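Local coordinates for putative citrate lyase, alfa subunit (Streptococcus mutans, PDB 2HJ0), which is probably the alpha subunit of a citrate lyase, an alpha/beta protein built on two large mixed sheets and paired here with a second copy of itself, at residues 32-37 against 197-202; 68-73 against 188-193; 120-125 against 144-149; 150-155 against 193-198. One frame throughout, in Å; residues are numbered along the deposited sequence.

Contact 1 starts nearest the N terminus. It closes the longest loop, from 32-37 to 197-202, and ties an early loop at the subunit interface to the end of helix 191-199. Contact 2 is nested inside it and brings the loop after strand 66-69 to the start of the same helix. Contact 3 is nested inside contact 2. It closes the beta-alpha-beta unit of strands 118-123 and 143-145. Contact 4 opens after contact 3 has closed, and its segments alternate with those of contact 2. It sets helix 148-157 beside helix 191-199. Contacts 1 and 4 share A197 and K198, and contacts 2 and 4 share A193.

Contact 1 (32-37 against 197-202); sequences KESSRQ and AKYADQ
E33 and Y199 join a loop near the N terminus to the C-terminal end of helix 191-199, in the probably Rossmann-like alpha/beta part of the chain. Y199 OH donates to E33 OE2 at 2.5 Å. It meets the oxygen on the anti side, 31° out of the carboxylate plane. A chi1 of 178° swings E33 CG to the far side from the backbone N, and the chain runs on extended, which takes the carboxylate to the edge of the phenol ring. S34 O also sits at that edge. Across the subunit interface the salt bridges are reciprocal: E33 OE1 pairs with R36 NE of the second subunit, and R36 NE of this chain with E33 OE1 of the second subunit. The R36 chain runs past the helix end, with its CD 3.4 Å from K198 O. S35 O accepts from H161 NE2, and the backbone of S34 bonds with A156. K32 and Q37 pair in an antiparallel ladder with the second subunit. D201 takes the backbone N-H of Q37: Q37 N reaches D201 OD1 at 2.7 Å and 170°, from above the carboxylate plane.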
# COMPACT_ATOMS: atom_id res chain seq x y z
N LYS A 32 -11.98 11.97 8.95
CA LYS A 32 -12.21 10.55 8.83
C LYS A 32 -11.94 10.14 7.39
O LYS A 32 -12.68 10.53 6.48
CB LYS A 32 -13.66 10.21 9.19
CG LYS A 32 -13.84 9.58 10.55
CD LYS A 32 -13.74 8.06 10.49
CE LYS A 32 -14.92 7.45 9.74
NZ LYS A 32 -14.95 7.79 8.29
N GLU A 33 -10.88 9.38 7.19
CA GLU A 33 -10.51 8.93 5.86
C GLU A 33 -11.68 8.18 5.24
O GLU A 33 -12.51 7.59 5.93
CB GLU A 33 -9.29 8.02 5.94
CG GLU A 33 -8.85 7.44 4.60
CD GLU A 33 -7.67 6.49 4.73
OE1 GLU A 33 -7.73 5.56 5.56
OE2 GLU A 33 -6.67 6.69 4.01
N SER A 34 -11.74 8.22 3.92
CA SER A 34 -12.78 7.54 3.18
C SER A 34 -12.65 6.01 3.32
O SER A 34 -11.54 5.49 3.39
CB SER A 34 -12.68 7.95 1.70
OG SER A 34 -13.48 7.15 0.85
N SER A 35 -13.77 5.31 3.39
CA SER A 35 -13.73 3.84 3.46
C SER A 35 -14.56 3.34 2.27
O SER A 35 -15.52 4.00 1.85
CB SER A 35 -14.34 3.32 4.78
OG SER A 35 -15.73 3.61 4.86
N ARG A 36 -14.19 2.19 1.73
CA ARG A 36 -14.87 1.63 0.57
C ARG A 36 -15.79 0.47 0.91
O ARG A 36 -15.69 -0.12 1.98
CB ARG A 36 -13.81 1.19 -0.45
CG ARG A 36 -12.76 0.31 0.16
CD ARG A 36 -11.50 0.16 -0.68
NE ARG A 36 -10.54 -0.67 0.07
CZ ARG A 36 -9.88 -1.71 -0.42
NH1 ARG A 36 -9.05 -2.39 0.36
NH2 ARG A 36 -10.04 -2.06 -1.69
N GLN A 37 -16.70 0.16 -0.02
CA GLN A 37 -17.65 -0.94 0.11
C GLN A 37 -17.07 -2.15 -0.60
O GLN A 37 -17.22 -2.31 -1.82
CB GLN A 37 -18.98 -0.57 -0.52
CG GLN A 37 -19.93 0.14 0.41
CD GLN A 37 -20.71 -0.82 1.28
OE1 GLN A 37 -21.40 -0.40 2.21
NE2 GLN A 37 -20.62 -2.12 0.99
N ALA A 197 -7.43 2.68 -7.01
CA ALA A 197 -7.65 1.30 -6.58
C ALA A 197 -7.68 1.15 -5.09
O ALA A 197 -8.13 0.13 -4.57
CB ALA A 197 -6.59 0.40 -7.17
N LYS A 198 -7.21 2.17 -4.39
CA LYS A 198 -7.17 2.12 -2.94
C LYS A 198 -8.45 2.64 -2.28
O LYS A 198 -8.85 2.17 -1.23
CB LYS A 198 -5.95 2.91 -2.48
CG LYS A 198 -5.72 2.99 -0.99
CD LYS A 198 -4.34 3.63 -0.72
CE LYS A 198 -3.21 2.85 -1.43
NZ LYS A 198 -1.83 3.42 -1.26
N TYR A 199 -9.11 3.61 -2.92
CA TYR A 199 -10.32 4.17 -2.35
C TYR A 199 -11.62 3.85 -3.07
O TYR A 199 -12.70 4.05 -2.52
CB TYR A 199 -10.15 5.67 -2.23
CG TYR A 199 -9.13 6.06 -1.22
CD1 TYR A 199 -9.41 6.02 0.15
CD2 TYR A 199 -7.86 6.46 -1.62
CE1 TYR A 199 -8.44 6.37 1.10
CE2 TYR A 199 -6.88 6.81 -0.69
CZ TYR A 199 -7.17 6.76 0.66
OH TYR A 199 -6.21 7.11 1.58
N ALA A 200 -11.54 3.38 -4.30
CA ALA A 200 -12.72 3.07 -5.08
C ALA A 200 -13.44 1.85 -4.52
O ALA A 200 -12.82 0.97 -3.91
CB ALA A 200 -12.34 2.82 -6.55
N ASP A 201 -14.76 1.80 -4.70
CA ASP A 201 -15.53 0.67 -4.21
C ASP A 201 -15.22 -0.58 -5.02
O ASP A 201 -14.89 -1.63 -4.48
CB ASP A 201 -17.03 0.97 -4.25
CG ASP A 201 -17.48 1.79 -3.07
OD1 ASP A 201 -16.72 1.87 -2.07
OD2 ASP A 201 -18.60 2.34 -3.12
N GLN A 202 -15.35 -0.45 -6.33
CA GLN A 202 -15.05 -1.55 -7.22
C GLN A 202 -13.97 -1.11 -8.21
O GLN A 202 -14.01 -0.00 -8.77
CB GLN A 202 -16.31 -1.99 -7.95
CG GLN A 202 -17.06 -3.04 -7.20
CD GLN A 202 -18.10 -3.70 -8.03
OE1 GLN A 202 -19.06 -3.07 -8.44
NE2 GLN A 202 -17.92 -4.98 -8.29

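Contact 2 (68-73 against 188-193); sequences SFHHHF and GSLGYA
H72 fits against the turn that leads into helix 191-199, in the loop that follows strand 66-69 of the parallel part of the sheet. The turn is an ST turn: S189 OG accepts from G191 N at 3.2 Å, with an angle of 149°. The imidazole of H72 lies flat against the backbone of S189 and L190. S189 O stands 3.3 Å above the H72 ring plane, over its centre, and L190 N lies over the same face nearer the rim. The backbone N atoms of Y192 and A193 face the ring edge. The polar end of H72 is held from a third place, because NE2 bonds to V328 O. Y192 is the second large partner. Its CG is anti to the carbonyl carbon (chi1 -59°), and the phenol ring lies beside both H71 and H72. Each imidazole is inclined 19° to it, with centroids 4.8 Å apart for H71 and 5.0 Å for H72. The planes are nearly parallel but strongly offset, with little face-to-face overlap, and the three rings form an aromatic cluster. Y192 OH bonds to Q329 OE1, and H71 ND1 bonds to S100 OG. The H71 side chain is also about 3 Å from a bound citric acid, probably from the crystallisation liquor, which may mark a pocket beside the cluster. H70 is the third partner and packs against the first turn of the helix. L190 CD2 lies over one face of its ring, and H70 CG is 3.7 Å from A193 CB.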
# COMPACT_ATOMS: atom_id res chain seq x y z
N SER A 68 -13.81 6.31 -12.51
CA SER A 68 -12.52 6.97 -12.69
C SER A 68 -11.60 6.23 -13.66
O SER A 68 -11.83 5.07 -14.01
CB SER A 68 -11.81 7.11 -11.34
OG SER A 68 -11.72 5.87 -10.67
N PHE A 69 -10.54 6.94 -14.08
CA PHE A 69 -9.53 6.43 -15.01
C PHE A 69 -8.24 7.19 -14.74
O PHE A 69 -8.28 8.23 -14.11
CB PHE A 69 -9.91 6.69 -16.47
CG PHE A 69 -11.31 6.28 -16.83
CD1 PHE A 69 -12.38 7.14 -16.62
CD2 PHE A 69 -11.55 5.04 -17.40
CE1 PHE A 69 -13.67 6.77 -16.96
CE2 PHE A 69 -12.84 4.66 -17.75
CZ PHE A 69 -13.90 5.52 -17.53
N HIS A 70 -7.11 6.67 -15.21
CA HIS A 70 -5.86 7.38 -15.02
C HIS A 70 -5.31 7.80 -16.38
O HIS A 70 -5.78 7.31 -17.41
CB HIS A 70 -4.84 6.53 -14.27
CG HIS A 70 -4.30 5.40 -15.07
ND1 HIS A 70 -4.65 4.09 -14.85
CD2 HIS A 70 -3.46 5.39 -16.14
CE1 HIS A 70 -4.07 3.32 -15.74
NE2 HIS A 70 -3.34 4.08 -16.54
N HIS A 71 -4.34 8.71 -16.40
CA HIS A 71 -3.77 9.17 -17.67
C HIS A 71 -2.29 8.83 -17.89
O HIS A 71 -1.57 9.57 -18.60
CB HIS A 71 -3.96 10.69 -17.81
CG HIS A 71 -3.17 11.49 -16.83
ND1 HIS A 71 -3.45 11.50 -15.48
CD2 HIS A 71 -2.09 12.28 -16.99
CE1 HIS A 71 -2.57 12.26 -14.85
NE2 HIS A 71 -1.73 12.74 -15.74
N HIS A 72 -1.83 7.72 -17.33
CA HIS A 72 -0.42 7.38 -17.50
C HIS A 72 -0.03 7.03 -18.93
O HIS A 72 1.14 7.09 -19.29
CB HIS A 72 -0.02 6.25 -16.55
CG HIS A 72 0.26 6.71 -15.15
ND1 HIS A 72 -0.51 6.34 -14.07
CD2 HIS A 72 1.24 7.51 -14.66
CE1 HIS A 72 -0.02 6.88 -12.97
NE2 HIS A 72 1.05 7.59 -13.30
N PHE A 73 -1.01 6.68 -19.75
CA PHE A 73 -0.75 6.35 -21.15
C PHE A 73 -0.85 7.60 -22.03
O PHE A 73 -0.59 7.56 -23.25
CB PHE A 73 -1.73 5.30 -21.66
CG PHE A 73 -1.49 3.94 -21.09
CD1 PHE A 73 -2.48 3.29 -20.36
CD2 PHE A 73 -0.26 3.32 -21.27
CE1 PHE A 73 -2.24 2.04 -19.82
CE2 PHE A 73 -0.01 2.07 -20.74
CZ PHE A 73 -1.00 1.42 -20.01
N GLY A 188 5.40 2.71 -17.06
CA GLY A 188 6.19 2.96 -15.86
C GLY A 188 5.36 3.07 -14.60
O GLY A 188 4.58 2.17 -14.27
N SER A 189 5.52 4.18 -13.89
CA SER A 189 4.78 4.39 -12.66
C SER A 189 3.27 4.39 -12.87
O SER A 189 2.78 4.61 -13.98
CB SER A 189 5.20 5.72 -12.03
OG SER A 189 4.39 6.00 -10.91
N LEU A 190 2.55 4.13 -11.78
CA LEU A 190 1.09 4.11 -11.78
C LEU A 190 0.56 4.89 -10.59
O LEU A 190 -0.49 4.55 -10.04
CB LEU A 190 0.60 2.67 -11.70
CG LEU A 190 0.71 1.88 -12.99
CD1 LEU A 190 0.21 0.47 -12.75
CD2 LEU A 190 -0.11 2.56 -14.10
N GLY A 191 1.30 5.93 -10.20
CA GLY A 191 0.93 6.75 -9.06
C GLY A 191 -0.47 7.34 -9.03
O GLY A 191 -1.06 7.46 -7.96
N TYR A 192 -1.01 7.73 -10.18
CA TYR A 192 -2.34 8.30 -10.14
C TYR A 192 -3.37 7.17 -10.01
O TYR A 192 -4.34 7.31 -9.28
CB TYR A 192 -2.62 9.16 -11.39
CG TYR A 192 -1.65 10.31 -11.56
CD1 TYR A 192 -1.42 11.22 -10.52
CD2 TYR A 192 -0.90 10.46 -12.74
CE1 TYR A 192 -0.46 12.24 -10.64
CE2 TYR A 192 0.06 11.47 -12.88
CZ TYR A 192 0.28 12.35 -11.83
OH TYR A 192 1.26 13.32 -11.93
N ALA A 193 -3.14 6.04 -10.67
CA ALA A 193 -4.08 4.93 -10.57
C ALA A 193 -4.06 4.23 -9.22
O ALA A 193 -5.09 3.72 -8.75
CB ALA A 193 -3.82 3.92 -11.67

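Contact 3 (120-125 against 144-149); sequences NITSSG and IIRSHG
T122 and I144 face each other as neighbours on two parallel strands, and their side chains share one face of the sheet. I144 N donates to I121 O at 2.8 Å, and S123 N returns a bond to I144 O at 3.2 Å. R146 N then reaches S123 O at 3.1 Å. I144 O is gripped twice, because T122 OG1 also donates to it at 2.9 Å. OG1 can do this because it is anti to the backbone N of its own residue (chi1 -178°), beside the carbonyl carbon. The same OG1 accepts a weak, bent bond from R146 NH2, at 2.9 Å and 122°. S123 and I145 point to the other face. I145 CG2 also lies 3.6 Å from the backbone O of S123.

In the next shell, R146 NE forms a salt bridge with E498, which holds the guanidinium with its edge toward T122 OG1. I144 CG2 lies over one face of the R146 guanidinium. S124 CB packs at 3.7 Å against H148 CE1, while S124 OG bonds to G398 N. The H148 side chain is about 3 Å from a bound citric acid. S147 is the N-cap of the helix that follows, with its OG bonded to G150 N.

The pairing closes a beta-alpha-beta crossover through helix 127-135. Strand 95-99 flanks strand 118-123, strand 493-498 flanks strand 143-145, and helix 148-157 follows strand 143-145.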
# COMPACT_ATOMS: atom_id res chain seq x y z
N ASN A 120 -20.88 15.10 -15.46
CA ASN A 120 -19.95 15.76 -14.55
C ASN A 120 -18.54 15.25 -14.80
O ASN A 120 -18.32 14.05 -14.99
CB ASN A 120 -20.33 15.52 -13.09
CG ASN A 120 -21.56 16.28 -12.68
OD1 ASN A 120 -22.65 16.02 -13.18
ND2 ASN A 120 -21.41 17.22 -11.76
N ILE A 121 -17.58 16.16 -14.78
CA ILE A 121 -16.19 15.83 -15.03
C ILE A 121 -15.27 16.48 -14.00
O ILE A 121 -15.49 17.63 -13.61
CB ILE A 121 -15.75 16.34 -16.43
CG1 ILE A 121 -16.70 15.81 -17.51
CG2 ILE A 121 -14.31 15.93 -16.70
CD1 ILE A 121 -16.42 16.37 -18.92
N THR A 122 -14.25 15.76 -13.56
CA THR A 122 -13.25 16.32 -12.65
C THR A 122 -11.88 15.76 -13.03
O THR A 122 -11.74 14.57 -13.30
CB THR A 122 -13.56 16.00 -11.16
OG1 THR A 122 -12.56 16.62 -10.34
CG2 THR A 122 -13.58 14.49 -10.89
N SER A 123 -10.88 16.64 -13.10
CA SER A 123 -9.52 16.21 -13.42
C SER A 123 -8.51 17.34 -13.39
O SER A 123 -8.81 18.46 -12.97
CB SER A 123 -9.46 15.51 -14.78
OG SER A 123 -9.53 16.42 -15.85
N SER A 124 -7.29 17.02 -13.81
CA SER A 124 -6.21 17.99 -13.83
C SER A 124 -6.37 18.90 -15.03
O SER A 124 -6.32 20.13 -14.91
CB SER A 124 -4.86 17.26 -13.88
OG SER A 124 -3.79 18.16 -14.12
N GLY A 125 -6.59 18.30 -16.20
CA GLY A 125 -6.75 19.11 -17.39
C GLY A 125 -7.69 18.52 -18.42
O GLY A 125 -8.22 17.43 -18.25
N ILE A 144 -15.06 20.28 -12.73
CA ILE A 144 -14.34 20.59 -11.49
C ILE A 144 -12.85 20.29 -11.67
O ILE A 144 -12.45 19.14 -11.80
CB ILE A 144 -14.84 19.75 -10.29
CG1 ILE A 144 -16.32 20.04 -10.02
CG2 ILE A 144 -14.00 20.07 -9.05
CD1 ILE A 144 -16.60 21.47 -9.66
N ILE A 145 -12.02 21.32 -11.67
CA ILE A 145 -10.61 21.05 -11.84
C ILE A 145 -9.91 21.03 -10.50
O ILE A 145 -10.11 21.92 -9.67
CB ILE A 145 -9.95 22.07 -12.74
CG1 ILE A 145 -10.29 21.75 -14.19
CG2 ILE A 145 -8.44 22.06 -12.55
CD1 ILE A 145 -10.01 22.86 -15.10
N ARG A 146 -9.11 20.00 -10.28
CA ARG A 146 -8.36 19.85 -9.05
C ARG A 146 -6.91 19.53 -9.39
O ARG A 146 -6.64 18.93 -10.42
CB ARG A 146 -8.93 18.70 -8.22
CG ARG A 146 -10.40 18.79 -7.87
CD ARG A 146 -10.71 17.73 -6.81
NE ARG A 146 -11.94 18.01 -6.08
CZ ARG A 146 -13.15 17.65 -6.49
NH1 ARG A 146 -14.20 17.98 -5.77
NH2 ARG A 146 -13.31 16.95 -7.60
N SER A 147 -5.98 19.91 -8.52
CA SER A 147 -4.56 19.62 -8.71
C SER A 147 -4.38 18.13 -8.41
O SER A 147 -5.28 17.49 -7.86
CB SER A 147 -3.71 20.45 -7.75
OG SER A 147 -3.91 20.07 -6.40
N HIS A 148 -3.22 17.56 -8.77
CA HIS A 148 -3.01 16.14 -8.47
C HIS A 148 -3.21 15.90 -6.96
O HIS A 148 -3.80 14.90 -6.57
CB HIS A 148 -1.61 15.67 -8.89
CG HIS A 148 -1.40 15.69 -10.37
ND1 HIS A 148 -2.39 15.33 -11.26
CD2 HIS A 148 -0.32 16.02 -11.12
CE1 HIS A 148 -1.92 15.43 -12.50
NE2 HIS A 148 -0.67 15.86 -12.43
N GLY A 149 -2.73 16.83 -6.14
CA GLY A 149 -2.90 16.70 -4.71
C GLY A 149 -4.37 16.88 -4.32
O GLY A 149 -4.90 16.16 -3.48

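Contact 4 (150-155 against 193-198); sequences GRARAI and AMIDAK
R151 grips D196 end-on in a two-pronged salt bridge. NH1 of R151 donates to OD1 of D196 at 2.8 Å, and NH2 of R151 donates to D196 OD2 at 3.1 Å. Both bonds are fairly straight, and both oxygens are met on their syn sides. The guanidinium and carboxylate planes are only 8° apart, so the two groups lie almost flat with each other. With chi1 at 177°, CG of R151 lies opposite the backbone N, and the extended chain carries the charge across to the other helix.

Each end of the pair has a further partner. R151 NH2 also donates to A98 O, and D196 OD2 bonds to S68 OG. These bonds tie the buried ion pair to strands 95-99 and 66-69.

Helices 148-157 and 191-199 are neighbours on the parallel part of a mixed sheet, consistent with a Rossmann-like fold. Their short segments run the same way, 7° from parallel, with a closest approach of the axes of 10.8 Å. I195 points into the space between them, beside the ion pair. Its CD1 packs 3.5 Å from A152 CB and 4.4 Å from I155 CB. Its other branch, CG2, sits at the edge of the R151 guanidinium, 3.9 Å from NH1. On the sheet side, A193, D196 and A197 rest on L167.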
# COMPACT_ATOMS: atom_id res chain seq x y z
N GLY A 150 -5.03 17.86 -4.95
CA GLY A 150 -6.44 18.10 -4.65
C GLY A 150 -7.31 16.89 -4.90
O GLY A 150 -8.23 16.59 -4.14
N ARG A 151 -7.03 16.18 -6.00
CA ARG A 151 -7.78 14.99 -6.34
C ARG A 151 -7.55 13.93 -5.28
O ARG A 151 -8.47 13.26 -4.82
CB ARG A 151 -7.34 14.47 -7.71
CG ARG A 151 -8.03 13.18 -8.13
CD ARG A 151 -7.54 12.74 -9.48
NE ARG A 151 -8.40 11.72 -10.06
CZ ARG A 151 -8.37 10.44 -9.73
NH1 ARG A 151 -7.52 10.00 -8.81
NH2 ARG A 151 -9.21 9.59 -10.32
N ALA A 152 -6.28 13.77 -4.90
CA ALA A 152 -5.95 12.81 -3.88
C ALA A 152 -6.63 13.24 -2.57
O ALA A 152 -7.19 12.41 -1.87
CB ALA A 152 -4.44 12.71 -3.71
N ARG A 153 -6.60 14.53 -2.25
CA ARG A 153 -7.23 15.02 -1.03
C ARG A 153 -8.73 14.72 -1.06
O ARG A 153 -9.27 14.15 -0.11
CB ARG A 153 -7.03 16.52 -0.86
CG ARG A 153 -7.65 17.06 0.44
CD ARG A 153 -8.41 18.37 0.20
NE ARG A 153 -9.63 18.17 -0.57
CZ ARG A 153 -9.92 18.81 -1.70
NH1 ARG A 153 -9.06 19.69 -2.19
NH2 ARG A 153 -11.06 18.58 -2.34
N ALA A 154 -9.40 15.11 -2.14
CA ALA A 154 -10.85 14.87 -2.26
C ALA A 154 -11.23 13.41 -2.08
O ALA A 154 -12.13 13.09 -1.31
CB ALA A 154 -11.36 15.37 -3.59
N ILE A 155 -10.55 12.51 -2.79
CA ILE A 155 -10.86 11.10 -2.69
C ILE A 155 -10.66 10.59 -1.27
O ILE A 155 -11.48 9.83 -0.77
CB ILE A 155 -10.02 10.29 -3.69
CG1 ILE A 155 -10.35 10.76 -5.11
CG2 ILE A 155 -10.30 8.79 -3.53
CD1 ILE A 155 -9.62 10.05 -6.21
N ALA A 193 -3.14 6.04 -10.67
CA ALA A 193 -4.08 4.93 -10.57
C ALA A 193 -4.06 4.23 -9.22
O ALA A 193 -5.09 3.72 -8.75
CB ALA A 193 -3.82 3.92 -11.67
N MSE A 194 -2.90 4.21 -8.57
CA MSE A 194 -2.78 3.55 -7.27
C MSE A 194 -3.72 4.08 -6.21
O MSE A 194 -4.15 3.33 -5.34
CB MSE A 194 -1.33 3.63 -6.76
CG MSE A 194 -0.40 2.62 -7.41
SE MSE A 194 1.48 3.05 -7.19
CE MSE A 194 1.93 1.85 -5.74
N ILE A 195 -4.03 5.36 -6.27
CA ILE A 195 -4.93 5.92 -5.28
C ILE A 195 -6.36 5.50 -5.60
O ILE A 195 -7.13 5.23 -4.70
CB ILE A 195 -4.81 7.43 -5.24
CG1 ILE A 195 -5.83 8.00 -4.27
CG2 ILE A 195 -5.00 8.01 -6.62
CD1 ILE A 195 -5.69 9.48 -4.10
N ASP A 196 -6.70 5.42 -6.88
CA ASP A 196 -8.02 5.00 -7.27
C ASP A 196 -8.32 3.62 -6.74
O ASP A 196 -9.33 3.40 -6.10
CB ASP A 196 -8.15 4.95 -8.78
CG ASP A 196 -8.26 6.32 -9.40
OD1 ASP A 196 -7.43 7.19 -9.05
OD2 ASP A 196 -9.17 6.54 -10.22
N ALA A 197 -7.43 2.68 -7.01
CA ALA A 197 -7.65 1.30 -6.58
C ALA A 197 -7.68 1.15 -5.09
O ALA A 197 -8.13 0.13 -4.57
CB ALA A 197 -6.59 0.40 -7.17
N LYS A 198 -7.21 2.17 -4.39
CA LYS A 198 -7.17 2.12 -2.94
C LYS A 198 -8.45 2.64 -2.28
O LYS A 198 -8.85 2.17 -1.23
CB LYS A 198 -5.95 2.91 -2.48
CG LYS A 198 -5.72 2.99 -0.99
CD LYS A 198 -4.34 3.63 -0.72
CE LYS A 198 -3.21 2.85 -1.43
NZ LYS A 198 -1.83 3.42 -1.26